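PDB 4WES: nitrogenase molybdenum-iron protein beta chain from Clostridium pasteurianum, which forms, with the alpha chain, the nitrogenase component that reduces dinitrogen to ammonia, the two chains sharing an [8Fe-7S] cluster. Local coordinates for residues K188-A193 with E293-Q298. Numbering follows the deposited sequence. Where two conformers were deposited one is given.
Sequences KRLFEA and EEERGQ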
loop_
_atom_site.group_PDB
_atom_site.type_symbol
_atom_site.label_atom_id
_atom_site.label_comp_id
_atom_site.label_asym_id
_atom_site.label_seq_id
_atom_site.Cartn_x
_atom_site.Cartn_y
_atom_site.Cartn_z
ATOM N N LYS B 188 4.554 -18.021 -17.071
ATOM C CA LYS B 188 4.055 -18.353 -18.416
ATOM C C LYS B 188 4.305 -17.175 -19.374
ATOM O O LYS B 188 4.727 -17.376 -20.528
ATOM C CB LYS B 188 2.584 -18.752 -18.393
ATOM C CG LYS B 188 2.338 -20.078 -17.684
ATOM C CD LYS B 188 0.948 -20.617 -17.871
ATOM C CE LYS B 188 -0.079 -19.736 -17.225
ATOM N NZ LYS B 188 -1.448 -20.278 -17.453
ATOM N N ARG B 189 4.041 -15.968 -18.902
ATOM C CA ARG B 189 4.218 -14.784 -19.726
ATOM C C ARG B 189 5.666 -14.665 -20.197
ATOM O O ARG B 189 5.950 -14.301 -21.355
ATOM C CB ARG B 189 3.786 -13.533 -18.953
ATOM C CG ARG B 189 3.693 -12.289 -19.830
ATOM C CD ARG B 189 3.524 -11.016 -19.004
ATOM N NE ARG B 189 4.694 -10.716 -18.192
ATOM C CZ ARG B 189 5.808 -10.172 -18.667
ATOM N NH1 ARG B 189 5.907 -9.813 -19.952
ATOM N NH2 ARG B 189 6.835 -9.998 -17.875
ATOM N N LEU B 190 6.616 -14.975 -19.308
ATOM C CA LEU B 190 8.029 -14.916 -19.645
ATOM C C LEU B 190 8.422 -15.989 -20.667
ATOM O O LEU B 190 9.159 -15.697 -21.619
ATOM C CB LEU B 190 8.876 -15.003 -18.378
ATOM C CG LEU B 190 8.739 -13.777 -17.470
ATOM C CD1 LEU B 190 9.420 -14.018 -16.125
ATOM C CD2 LEU B 190 9.351 -12.556 -18.108
ATOM N N PHE B 191 7.949 -17.217 -20.482
ATOM C CA PHE B 191 8.162 -18.263 -21.499
ATOM C C PHE B 191 7.635 -17.803 -22.863
ATOM O O PHE B 191 8.291 -17.974 -23.906
ATOM C CB PHE B 191 7.430 -19.562 -21.147
ATOM C CG PHE B 191 8.228 -20.550 -20.314
ATOM C CD1 PHE B 191 8.959 -21.541 -20.956
ATOM C CD2 PHE B 191 8.245 -20.501 -18.940
ATOM C CE1 PHE B 191 9.707 -22.430 -20.228
ATOM C CE2 PHE B 191 8.962 -21.402 -18.224
ATOM C CZ PHE B 191 9.682 -22.379 -18.857
ATOM N N GLU B 192 6.441 -17.205 -22.855
ATOM C CA GLU B 192 5.815 -16.780 -24.109
ATOM C C GLU B 192 6.607 -15.635 -24.734
ATOM O O GLU B 192 6.808 -15.606 -25.961
ATOM C CB GLU B 192 4.367 -16.409 -23.847
ATOM C CG GLU B 192 3.567 -17.675 -23.536
ATOM C CD GLU B 192 2.211 -17.457 -22.924
ATOM O OE1 GLU B 192 1.765 -16.297 -22.837
ATOM O OE2 GLU B 192 1.609 -18.496 -22.526
ATOM N N ALA B 193 7.091 -14.697 -23.920
ATOM C CA ALA B 193 7.908 -13.602 -24.455
ATOM C C ALA B 193 9.228 -14.133 -25.049
ATOM O O ALA B 193 9.753 -13.565 -26.019
ATOM C CB ALA B 193 8.172 -12.553 -23.387
ATOM N N GLU B 293 14.347 -7.396 -21.318
ATOM C CA GLU B 293 15.469 -6.548 -20.950
ATOM C C GLU B 293 15.012 -5.197 -20.413
ATOM O O GLU B 293 15.605 -4.686 -19.450
ATOM C CB GLU B 293 16.455 -6.422 -22.120
ATOM C CG GLU B 293 17.695 -5.654 -21.694
ATOM C CD GLU B 293 18.885 -5.818 -22.567
ATOM O OE1 GLU B 293 19.796 -4.974 -22.413
ATOM O OE2 GLU B 293 18.927 -6.778 -23.375
ATOM N N GLU B 294 13.977 -4.608 -21.022
ATOM C CA GLU B 294 13.456 -3.327 -20.501
ATOM C C GLU B 294 12.960 -3.506 -19.066
ATOM O O GLU B 294 13.220 -2.656 -18.210
ATOM C CB GLU B 294 12.330 -2.780 -21.393
ATOM C CG GLU B 294 11.878 -1.418 -20.951
ATOM C CD GLU B 294 10.600 -0.920 -21.585
ATOM O OE1 GLU B 294 9.633 -1.695 -21.702
ATOM O OE2 GLU B 294 10.553 0.293 -21.925
ATOM N N GLU B 295 12.190 -4.568 -18.808
ATOM C CA GLU B 295 11.662 -4.814 -17.456
ATOM C C GLU B 295 12.790 -4.928 -16.418
ATOM O O GLU B 295 12.716 -4.344 -15.330
ATOM C CB GLU B 295 10.862 -6.108 -17.411
ATOM C CG GLU B 295 9.679 -6.235 -18.305
ATOM C CD GLU B 295 9.116 -7.663 -18.519
ATOM O OE1 GLU B 295 9.384 -8.577 -17.723
ATOM O OE2 GLU B 295 8.333 -7.845 -19.542
ATOM N N ARG B 296 13.831 -5.673 -16.767
ATOM C CA ARG B 296 14.974 -5.792 -15.868
ATOM C C ARG B 296 15.573 -4.427 -15.603
ATOM O O ARG B 296 15.914 -4.066 -14.472
ATOM C CB ARG B 296 16.012 -6.751 -16.421
ATOM C CG ARG B 296 17.170 -6.960 -15.458
ATOM C CD ARG B 296 18.219 -7.858 -16.083
ATOM N NE ARG B 296 19.291 -8.231 -15.138
ATOM C CZ ARG B 296 20.292 -7.449 -14.716
ATOM N NH1 ARG B 296 20.471 -6.224 -15.222
ATOM N NH2 ARG B 296 21.136 -7.892 -13.803
ATOM N N GLY B 297 15.761 -3.643 -16.662
ATOM C CA GLY B 297 16.339 -2.336 -16.493
ATOM C C GLY B 297 15.484 -1.355 -15.724
ATOM O O GLY B 297 16.011 -0.455 -15.074
ATOM N N GLN B 298 14.159 -1.507 -15.800
ATOM C CA GLN B 298 13.271 -0.723 -14.952
ATOM C C GLN B 298 13.429 -1.147 -13.482
ATOM O O GLN B 298 13.395 -0.294 -12.586
ATOM C CB GLN B 298 11.814 -0.889 -15.382
ATOM C CG GLN B 298 11.502 -0.217 -16.721
ATOM C CD GLN B 298 10.143 -0.623 -17.233
ATOM O OE1 GLN B 298 9.761 -1.805 -17.172
ATOM N NE2 GLN B 298 9.403 0.330 -17.726
HETATM O O HOH W 1 8.267 -9.038 -21.767
#
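Arg-189 and Glu-295 reach for each other from opposite directions and meet in a bidentate, end-on salt bridge. NH2 of Arg-189 lies 2.9 Å from OE1 of Glu-295, and this oxygen stays close to the guanidinium plane. The companion bond, from NH1 of Arg-189 to OE2 of Glu-295, is longer at 3.2 Å, and OE2 sits tilted from the guanidinium plane. Both oxygens are met on their syn sides, though out of the carboxylate plane; the guanidinium and carboxylate planes stand 52° apart, and both bonds are clearly bent, the one from NH1 to OE2 having an N-H...O angle of 137°. One water bridges the same ends, accepting from NH1 of Arg-189 at 3.1 Å and donating to OE2 of Glu-295.

The side chain of Arg-189 leaves its helix with CG beside the carbonyl carbon (chi1 -169°), then bends at chi3. Glu-186, its stronger partner from the same helix, forms a salt bridge with the same NH2 and so helps to hold the guanidinium in place for Glu-295. Leu-190 packs on Phe-276 of helix 270-284, while Tyr-427 of helix 426-448 packs against Glu-295. With the CA atoms of Leu-190 and Glu-295, the nearest across the contact, 11.0 Å apart, this is an interhelical salt bridge between well-separated backbones, joining helix 181-193, which follows strand 172-175 of a parallel beta sheet in an alpha/beta domain, to helix 290-305.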